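Local structure of RNase III inhibitor (Mycobacterium tuberculosis, 5M3I) at residues Asp18-Asp23 and Leu43-Arg48; Val28-Cys33 and Ala122-Gly127; Gly68-Val73 and Ile85-Lys90. The protein belongs to the macro domain family, with a compact alpha/beta/alpha fold built round a mixed beta sheet. All coordinates share one frame; numbering follows the deposited sequence.

Contact 1: Asp18-Asp23 and Leu43-Arg48; sequences DLLRAD and LQFKRR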
loop_
_atom_site.group_PDB
_atom_site.type_symbol
_atom_site.label_atom_id
_atom_site.label_comp_id
_atom_site.label_asym_id
_atom_site.label_seq_id
_atom_site.Cartn_x
_atom_site.Cartn_y
_atom_site.Cartn_z
ATOM N N ASP A 18 -9.704 4.378 -10.573
ATOM C CA ASP A 18 -9.554 4.712 -9.182
ATOM C C ASP A 18 -9.220 3.431 -8.407
ATOM O O ASP A 18 -10.059 2.547 -8.270
ATOM C CB ASP A 18 -10.866 5.336 -8.672
ATOM C CG ASP A 18 -10.803 5.765 -7.198
ATOM O OD1 ASP A 18 -9.690 5.742 -6.562
ATOM O OD2 ASP A 18 -11.890 6.163 -6.692
ATOM N N LEU A 19 -8.011 3.390 -7.855
ATOM C CA LEU A 19 -7.593 2.293 -7.003
ATOM C C LEU A 19 -8.598 1.929 -5.908
ATOM O O LEU A 19 -8.775 0.751 -5.620
ATOM C CB LEU A 19 -6.224 2.566 -6.383
ATOM C CG LEU A 19 -5.684 1.374 -5.586
ATOM C CD1 LEU A 19 -4.188 1.190 -5.757
ATOM C CD2 LEU A 19 -5.986 1.517 -4.102
ATOM N N LEU A 20 -9.214 2.916 -5.273
ATOM C CA LEU A 20 -10.171 2.637 -4.200
ATOM C C LEU A 20 -11.424 1.877 -4.651
ATOM O O LEU A 20 -12.123 1.291 -3.819
ATOM C CB LEU A 20 -10.580 3.905 -3.474
ATOM C CG LEU A 20 -9.583 4.339 -2.390
ATOM C CD1 LEU A 20 -8.328 4.874 -3.031
ATOM C CD2 LEU A 20 -10.177 5.410 -1.515
ATOM N N ARG A 21 -11.685 1.832 -5.953
ATOM C CA ARG A 21 -12.804 1.039 -6.471
ATOM C C ARG A 21 -12.376 -0.311 -6.984
ATOM O O ARG A 21 -13.144 -1.002 -7.643
ATOM C CB ARG A 21 -13.547 1.849 -7.540
ATOM C CG ARG A 21 -14.249 3.054 -6.909
ATOM C CD ARG A 21 -15.193 3.787 -7.847
ATOM N NE ARG A 21 -16.499 3.972 -7.201
ATOM C CZ ARG A 21 -17.558 3.150 -7.314
ATOM N NH1 ARG A 21 -17.530 2.045 -8.081
ATOM N NH2 ARG A 21 -18.678 3.446 -6.653
ATOM N N ALA A 22 -11.140 -0.697 -6.717
ATOM C CA ALA A 22 -10.666 -1.999 -7.151
ATOM C C ALA A 22 -11.495 -3.087 -6.487
ATOM O O ALA A 22 -11.889 -2.972 -5.321
ATOM C CB ALA A 22 -9.203 -2.171 -6.830
ATOM N N ASP A 23 -11.752 -4.139 -7.244
ATOM C CA ASP A 23 -12.522 -5.270 -6.755
ATOM C C ASP A 23 -11.549 -6.326 -6.223
ATOM O O ASP A 23 -11.422 -7.417 -6.788
ATOM C CB ASP A 23 -13.394 -5.833 -7.898
ATOM C CG ASP A 23 -14.303 -6.968 -7.445
ATOM O OD1 ASP A 23 -14.812 -6.930 -6.292
ATOM O OD2 ASP A 23 -14.496 -7.908 -8.245
ATOM N N LEU A 43 -4.913 10.740 1.168
ATOM C CA LEU A 43 -6.072 11.573 1.507
ATOM C C LEU A 43 -7.362 10.844 1.170
ATOM O O LEU A 43 -8.302 10.854 1.965
ATOM C CB LEU A 43 -6.030 12.926 0.802
ATOM C CG LEU A 43 -7.190 13.902 1.100
ATOM C CD1 LEU A 43 -7.321 14.214 2.596
ATOM C CD2 LEU A 43 -6.978 15.192 0.308
ATOM N N GLN A 44 -7.426 10.228 -0.014
ATOM C CA GLN A 44 -8.640 9.513 -0.423
ATOM C C GLN A 44 -8.915 8.358 0.535
ATOM O O GLN A 44 -10.042 8.126 0.917
ATOM C CB GLN A 44 -8.527 9.033 -1.869
ATOM C CG GLN A 44 -8.495 10.218 -2.854
ATOM C CD GLN A 44 -9.723 11.135 -2.732
ATOM O OE1 GLN A 44 -10.808 10.780 -3.177
ATOM N NE2 GLN A 44 -9.561 12.304 -2.127
ATOM N N PHE A 45 -7.865 7.647 0.955
ATOM C CA PHE A 45 -8.036 6.572 1.956
ATOM C C PHE A 45 -8.552 7.092 3.306
ATOM O O PHE A 45 -9.409 6.461 3.931
ATOM C CB PHE A 45 -6.750 5.789 2.182
ATOM C CG PHE A 45 -6.521 4.666 1.199
ATOM C CD1 PHE A 45 -7.034 3.383 1.447
ATOM C CD2 PHE A 45 -5.706 4.847 0.056
ATOM C CE1 PHE A 45 -6.771 2.343 0.579
ATOM C CE2 PHE A 45 -5.458 3.787 -0.819
ATOM C CZ PHE A 45 -5.993 2.538 -0.554
ATOM N N LYS A 46 -8.062 8.241 3.742
ATOM C CA LYS A 46 -8.553 8.851 4.980
ATOM C C LYS A 46 -10.053 9.184 4.912
ATOM O O LYS A 46 -10.801 8.968 5.861
ATOM C CB LYS A 46 -7.721 10.090 5.309
ATOM C CG LYS A 46 -8.099 10.833 6.579
ATOM C CD LYS A 46 -7.266 12.111 6.723
ATOM C CE LYS A 46 -7.752 12.968 7.881
ATOM N NZ LYS A 46 -6.999 14.256 8.008
ATOM N N ARG A 47 -10.492 9.697 3.781
ATOM C CA ARG A 47 -11.882 10.117 3.615
ATOM C C ARG A 47 -12.827 8.912 3.562
ATOM O O ARG A 47 -13.953 8.979 4.030
ATOM C CB ARG A 47 -12.036 11.024 2.374
ATOM C CG ARG A 47 -11.180 12.320 2.456
ATOM C CD ARG A 47 -11.743 13.658 1.834
ATOM N NE ARG A 47 -12.871 13.407 0.923
ATOM C CZ ARG A 47 -14.176 13.551 1.203
ATOM N NH1 ARG A 47 -14.616 13.922 2.409
ATOM N NH2 ARG A 47 -15.066 13.287 0.241
ATOM N N ARG A 48 -12.363 7.827 2.988
ATOM C CA ARG A 48 -13.178 6.625 2.872
ATOM C C ARG A 48 -13.169 5.760 4.136
ATOM O O ARG A 48 -14.157 5.140 4.421
ATOM C CB ARG A 48 -12.683 5.819 1.662
ATOM C CG ARG A 48 -13.453 4.559 1.357
ATOM C CD ARG A 48 -14.855 4.831 0.820
ATOM N NE ARG A 48 -15.477 3.531 0.627
ATOM C CZ ARG A 48 -15.997 2.774 1.597
ATOM N NH1 ARG A 48 -16.052 3.180 2.868
ATOM N NH2 ARG A 48 -16.498 1.593 1.285
#
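Leu20 and Leu19 both reach the Phe45 ring, each with one methyl. Leu20 CD1 lies over a face of the Phe45 ring in a CH-pi contact, 4.2 Å from the centroid and 25° off the ring normal, displaced toward the rim so that its nearest ring atom is CE2, at 3.8 Å. Leu19, its CG anti to the backbone N (chi1 -174°), comes in at about a right angle to the Phe45 side chain, which brings its CD2 to the far end of the ring, 3.7 Å from CZ. The other branch of Leu20 turns to the helix backbone: CD2 lies 3.6 Å from the carbonyl O of Gln44 and also touches CB of Gln44 and CB of Arg48. One leucine fits against three residues spread over little more than one turn of helix 40-48, the ring on one branch, backbone and CB atoms on the other.

A short 3-10 segment at Leu19 and Leu20 presents the two side chains. Asp18 braces its start as an Asx turn, OD1 accepting from the backbone N of Leu20 at 3.1 Å, with the N-H approaching from above the carboxylate plane. Arg21 N bonds to Asp18 O over the same turn. Further out, Ile41, earlier in helix 40-48, touches both leucines, while Phe45 packs on Leu27 and Asn29 of strand 26-31.

No hydrogen bond joins 18-23 to 43-48. Cohesion is mainly apolar, from methyls on a ring, on aliphatic carbons and against a backbone carbonyl, and the polar bonds serve to shape each partner within itself.

Contact 2: Val28-Cys33 and Ala122-Gly127; sequences VNTVNC and AVPPLG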
loop_
_atom_site.group_PDB
_atom_site.type_symbol
_atom_site.label_atom_id
_atom_site.label_comp_id
_atom_site.label_asym_id
_atom_site.label_seq_id
_atom_site.Cartn_x
_atom_site.Cartn_y
_atom_site.Cartn_z
ATOM N N VAL A 28 -3.663 -1.470 -1.097
ATOM C CA VAL A 28 -2.472 -0.840 -0.542
ATOM C C VAL A 28 -2.513 0.702 -0.623
ATOM O O VAL A 28 -2.853 1.296 -1.646
ATOM C CB VAL A 28 -1.221 -1.334 -1.228
ATOM C CG1 VAL A 28 0.015 -0.659 -0.636
ATOM C CG2 VAL A 28 -1.116 -2.845 -1.126
ATOM N N ASN A 29 -2.217 1.330 0.499
ATOM C CA ASN A 29 -2.119 2.762 0.638
ATOM C C ASN A 29 -0.628 3.102 0.896
ATOM O O ASN A 29 0.108 2.262 1.394
ATOM C CB ASN A 29 -2.990 3.185 1.816
ATOM C CG ASN A 29 -3.056 4.691 2.019
ATOM O OD1 ASN A 29 -2.772 5.474 1.119
ATOM N ND2 ASN A 29 -3.400 5.095 3.233
ATOM N N THR A 30 -0.183 4.285 0.478
ATOM C CA THR A 30 1.194 4.740 0.690
ATOM C C THR A 30 1.149 5.793 1.762
ATOM O O THR A 30 0.384 6.769 1.639
ATOM C CB THR A 30 1.828 5.360 -0.578
ATOM O OG1 THR A 30 0.934 6.286 -1.195
ATOM C CG2 THR A 30 2.100 4.263 -1.580
ATOM N N VAL A 31 1.951 5.605 2.803
ATOM C CA VAL A 31 1.915 6.485 3.963
ATOM C C VAL A 31 3.297 6.909 4.423
ATOM O O VAL A 31 4.317 6.319 4.046
ATOM C CB VAL A 31 1.214 5.832 5.179
ATOM C CG1 VAL A 31 -0.207 5.489 4.829
ATOM C CG2 VAL A 31 1.949 4.598 5.681
ATOM N N ASN A 32 3.283 7.978 5.223
ATOM C CA ASN A 32 4.399 8.407 6.008
ATOM C C ASN A 32 4.247 7.871 7.445
ATOM O O ASN A 32 3.188 7.345 7.790
ATOM C CB ASN A 32 4.509 9.947 6.016
ATOM C CG ASN A 32 3.289 10.635 6.576
ATOM O OD1 ASN A 32 2.973 10.537 7.777
ATOM N ND2 ASN A 32 2.564 11.352 5.693
ATOM N N CYS A 33 5.312 8.024 8.241
ATOM C CA CYS A 33 5.371 7.530 9.616
ATOM C C CYS A 33 4.979 8.557 10.704
ATOM O O CYS A 33 5.123 8.270 11.877
ATOM C CB CYS A 33 6.777 6.967 9.928
ATOM S SG CYS A 33 7.310 5.592 8.854
ATOM N N ALA A 122 -4.687 -4.679 -4.709
ATOM C CA ALA A 122 -4.502 -3.552 -5.640
ATOM C C ALA A 122 -3.413 -2.705 -5.071
ATOM O O ALA A 122 -3.460 -2.333 -3.872
ATOM C CB ALA A 122 -5.773 -2.738 -5.799
ATOM N N VAL A 123 -2.467 -2.336 -5.926
ATOM C CA VAL A 123 -1.267 -1.620 -5.504
ATOM C C VAL A 123 -1.084 -0.317 -6.321
ATOM O O VAL A 123 -1.176 -0.361 -7.541
ATOM C CB VAL A 123 -0.045 -2.514 -5.716
ATOM C CG1 VAL A 123 1.153 -1.869 -5.116
ATOM C CG2 VAL A 123 -0.273 -3.894 -5.077
ATOM N N PRO A 124 -0.847 0.821 -5.657
ATOM C CA PRO A 124 -0.577 2.079 -6.327
ATOM C C PRO A 124 0.880 2.201 -6.680
ATOM O O PRO A 124 1.669 1.353 -6.291
ATOM C CB PRO A 124 -0.928 3.121 -5.270
ATOM C CG PRO A 124 -0.591 2.438 -4.002
ATOM C CD PRO A 124 -0.931 0.998 -4.199
ATOM N N PRO A 125 1.253 3.255 -7.397
ATOM C CA PRO A 125 2.647 3.391 -7.795
ATOM C C PRO A 125 3.499 3.938 -6.637
ATOM O O PRO A 125 3.752 5.136 -6.537
ATOM C CB PRO A 125 2.584 4.346 -9.005
ATOM C CG PRO A 125 1.274 5.029 -8.935
ATOM C CD PRO A 125 0.369 4.269 -8.013
ATOM N N LEU A 126 3.987 3.031 -5.810
ATOM C CA LEU A 126 4.558 3.343 -4.522
ATOM C C LEU A 126 5.724 4.333 -4.617
ATOM O O LEU A 126 6.715 4.060 -5.272
ATOM C CB LEU A 126 5.076 2.068 -3.864
ATOM C CG LEU A 126 4.159 0.894 -3.642
ATOM C CD1 LEU A 126 4.961 -0.259 -3.069
ATOM C CD2 LEU A 126 3.040 1.275 -2.681
ATOM N N GLY A 127 5.581 5.471 -3.948
ATOM C CA GLY A 127 6.617 6.458 -3.913
ATOM C C GLY A 127 6.878 7.246 -5.201
ATOM O O GLY A 127 7.838 8.009 -5.258
#
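Val28 is the main bump on strand 26-31, and Ala122, Val123, Pro124 and Leu126 make the hollow that receives it. Its backbone N donates to the carbonyl O of Ala122 at 2.9 Å, an almost straight bond (164° at the hydrogen) that ties Val28 to the C-terminal end of strand 120-123. The two valines lie side by side and point the same way, CG2 of Val28 meeting CG2 of Val123 at 4.2 Å. The other methyl, CG1, stands anti to the backbone N (chi1 180°), which turns it toward Pro124 CD and Leu126 CD2.

Pro124 begins the chain's departure from the strand and has no N-H to offer. The Pro124 ring packs across the neighbouring strand instead: CD lies 3.2 Å from the carbonyl O of Val28 and 3.8 Å from its CB, and CG faces CG2 of Thr30. Beyond it Pro125, at the centre of an inverse gamma turn, bends the chain so that Leu126 folds back over Thr30. There CD2 of Leu126 presses on CG2 of Thr30 at 3.3 Å, tighter than usual van der Waals contact, and the same methyl reaches CG1 of Val28, bridging the two alternate side chains on this face of the strand.

The paired strands are parallel neighbours inside the mixed sheet. Helix 135-147 covers this side, with Leu142 against both Val123 and Leu126, while Asn29 points away from 122-127 and packs on helix 40-48. Strand 83-88 continues the sheet beyond strand 26-31, and its Phe87 touches both Val28 and Leu126.

Contact 3: Gly68-Val73 and Ile85-Lys90; sequences GKMFVV and INFPTK
Phe71 and Asn86 form an antiparallel hydrogen-bonded pair in the hairpin of strands 71-74 and 83-88. Phe71 N donates to Asn86 O at 3.0 Å, and Asn86 N returns a bond of the same length to Phe71 O. That carbonyl also takes a side-chain bond, from Asn86 ND2 at 3.1 Å; the two donors reach it from opposite faces of its plane. Phe71 O lies near the Asn86 amide plane (13° out of it), and ND2 at the edge of the Phe71 ring. Asn86 OD1 accepts from Asn29 ND2, tying the same amide to strand 26-31.

Apolar and aromatic contacts gather around Met70. Its chain, bent at chi2 (-55°) and chi3, carries Met70 CE over a face of the Phe87 ring, 3.9 Å from the centroid. Met70 SD meets the ring obliquely in a Met-aromatic contact and lies 3.6 Å from CG2 of Ile85. Leu109 of helix 99-115 packs on both Met70 and Ile85. Val72 faces Ile85 more loosely as the adjacent non-hydrogen-bonded pair.

The two backbone bonds fix Phe71 opposite Asn86, the side-chain bond adds a third link, and bonds at both ends of the Asn86 amide probably hold its rotation.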
loop_
_atom_site.group_PDB
_atom_site.type_symbol
_atom_site.label_atom_id
_atom_site.label_comp_id
_atom_site.label_asym_id
_atom_site.label_seq_id
_atom_site.Cartn_x
_atom_site.Cartn_y
_atom_site.Cartn_z
ATOM N N GLY A 68 9.482 -0.526 6.373
ATOM C CA GLY A 68 9.767 -1.948 6.241
ATOM C C GLY A 68 8.719 -2.834 6.898
ATOM O O GLY A 68 8.883 -4.050 6.948
ATOM N N LYS A 69 7.670 -2.223 7.409
ATOM C CA LYS A 69 6.638 -2.896 8.152
ATOM C C LYS A 69 5.276 -2.331 7.710
ATOM O O LYS A 69 5.031 -1.149 7.809
ATOM C CB LYS A 69 6.900 -2.669 9.638
ATOM C CG LYS A 69 5.843 -3.155 10.611
ATOM C CD LYS A 69 6.476 -3.247 12.017
ATOM C CE LYS A 69 5.549 -2.792 13.141
ATOM N NZ LYS A 69 4.567 -3.857 13.513
ATOM N N MET A 70 4.412 -3.200 7.215
ATOM C CA MET A 70 3.079 -2.810 6.896
ATOM C C MET A 70 2.313 -2.481 8.175
ATOM O O MET A 70 2.480 -3.180 9.188
ATOM C CB MET A 70 2.372 -3.944 6.122
ATOM C CG MET A 70 3.004 -4.367 4.778
ATOM S SD MET A 70 3.256 -3.028 3.573
ATOM C CE MET A 70 4.923 -2.497 4.014
ATOM N N PHE A 71 1.450 -1.469 8.111
ATOM C CA PHE A 71 0.435 -1.266 9.110
ATOM C C PHE A 71 -0.942 -1.656 8.561
ATOM O O PHE A 71 -1.496 -0.961 7.695
ATOM C CB PHE A 71 0.457 0.167 9.586
ATOM C CG PHE A 71 -0.499 0.444 10.699
ATOM C CD1 PHE A 71 -0.255 -0.068 11.977
ATOM C CD2 PHE A 71 -1.650 1.160 10.466
ATOM C CE1 PHE A 71 -1.158 0.143 13.008
ATOM C CE2 PHE A 71 -2.567 1.376 11.495
ATOM C CZ PHE A 71 -2.320 0.877 12.769
ATOM N N VAL A 72 -1.490 -2.780 9.032
ATOM C CA VAL A 72 -2.656 -3.389 8.396
ATOM C C VAL A 72 -3.898 -3.160 9.235
ATOM O O VAL A 72 -3.859 -3.371 10.428
ATOM C CB VAL A 72 -2.450 -4.910 8.203
ATOM C CG1 VAL A 72 -3.607 -5.527 7.427
ATOM C CG2 VAL A 72 -1.158 -5.166 7.430
ATOM N N VAL A 73 -4.997 -2.800 8.607
ATOM C CA VAL A 73 -6.270 -2.622 9.291
ATOM C C VAL A 73 -7.383 -3.358 8.520
ATOM O O VAL A 73 -7.416 -3.337 7.290
ATOM C CB VAL A 73 -6.618 -1.116 9.402
ATOM C CG1 VAL A 73 -7.868 -0.928 10.237
ATOM C CG2 VAL A 73 -5.496 -0.294 10.058
ATOM N N ILE A 85 -3.766 -2.172 3.601
ATOM C CA ILE A 85 -2.358 -2.371 3.916
ATOM C C ILE A 85 -1.668 -1.039 3.684
ATOM O O ILE A 85 -1.468 -0.608 2.549
ATOM C CB ILE A 85 -1.755 -3.448 3.041
ATOM C CG1 ILE A 85 -2.568 -4.738 3.175
ATOM C CG2 ILE A 85 -0.306 -3.679 3.431
ATOM C CD1 ILE A 85 -2.195 -5.820 2.181
ATOM N N ASN A 86 -1.325 -0.367 4.778
ATOM C CA ASN A 86 -0.652 0.914 4.708
ATOM C C ASN A 86 0.828 0.662 4.612
ATOM O O ASN A 86 1.440 0.176 5.546
ATOM C CB ASN A 86 -0.973 1.751 5.926
ATOM C CG ASN A 86 -2.439 2.134 5.979
ATOM O OD1 ASN A 86 -2.875 3.033 5.263
ATOM N ND2 ASN A 86 -3.202 1.488 6.864
ATOM N N PHE A 87 1.396 1.004 3.463
ATOM C CA PHE A 87 2.807 0.731 3.117
ATOM C C PHE A 87 3.590 2.020 3.319
ATOM O O PHE A 87 3.345 3.004 2.623
ATOM C CB PHE A 87 2.816 0.329 1.646
ATOM C CG PHE A 87 4.093 -0.180 1.128
ATOM C CD1 PHE A 87 5.249 0.575 1.227
ATOM C CD2 PHE A 87 4.143 -1.403 0.519
ATOM C CE1 PHE A 87 6.424 0.092 0.740
ATOM C CE2 PHE A 87 5.330 -1.917 0.079
ATOM C CZ PHE A 87 6.470 -1.137 0.146
ATOM N N PRO A 88 4.533 2.048 4.297
ATOM C CA PRO A 88 5.303 3.305 4.476
ATOM C C PRO A 88 6.300 3.533 3.374
ATOM O O PRO A 88 7.160 2.727 3.168
ATOM C CB PRO A 88 6.001 3.099 5.836
ATOM C CG PRO A 88 5.088 2.109 6.556
ATOM C CD PRO A 88 4.751 1.142 5.449
ATOM N N THR A 89 6.141 4.629 2.653
ATOM C CA THR A 89 7.030 4.988 1.575
ATOM C C THR A 89 7.941 6.146 2.014
ATOM O O THR A 89 8.853 6.498 1.282
ATOM C CB THR A 89 6.237 5.420 0.332
ATOM O OG1 THR A 89 5.320 6.470 0.687
ATOM C CG2 THR A 89 5.474 4.285 -0.201
ATOM N N LYS A 90 7.664 6.732 3.174
ATOM C CA LYS A 90 8.414 7.869 3.703
ATOM C C LYS A 90 8.411 7.824 5.216
ATOM O O LYS A 90 7.448 7.266 5.849
ATOM C CB LYS A 90 7.701 9.188 3.363
ATOM C CG LYS A 90 7.678 9.581 1.929
ATOM C CD LYS A 90 6.841 10.848 1.780
ATOM C CE LYS A 90 6.929 11.437 0.380
ATOM N NZ LYS A 90 7.161 12.906 0.460
#

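Contacts 2 and 3 lie in one mixed sheet, and contact 1 packs against it. Contacts 2 and 3, with centres about 8 Å apart, meet along the seam between strands 26-31 and 83-88: Asn29 O lies 2.7 Å from Phe87 N and Val31 O 2.9 Å from Thr89 N, both probable hydrogen bonds. Contact 3 is nested in the chain loop that contact 2 closes. Contact 1 stands about 11 Å from contact 2, centre to centre, and packs on it directly, with Leu19 CD1 3.4 Å from Pro124 N and Phe45 CZ 3.5 Å from Val28 O. Contacts 1 and 3 do not touch, their nearest atoms about 6 Å apart; contact 2 touches both.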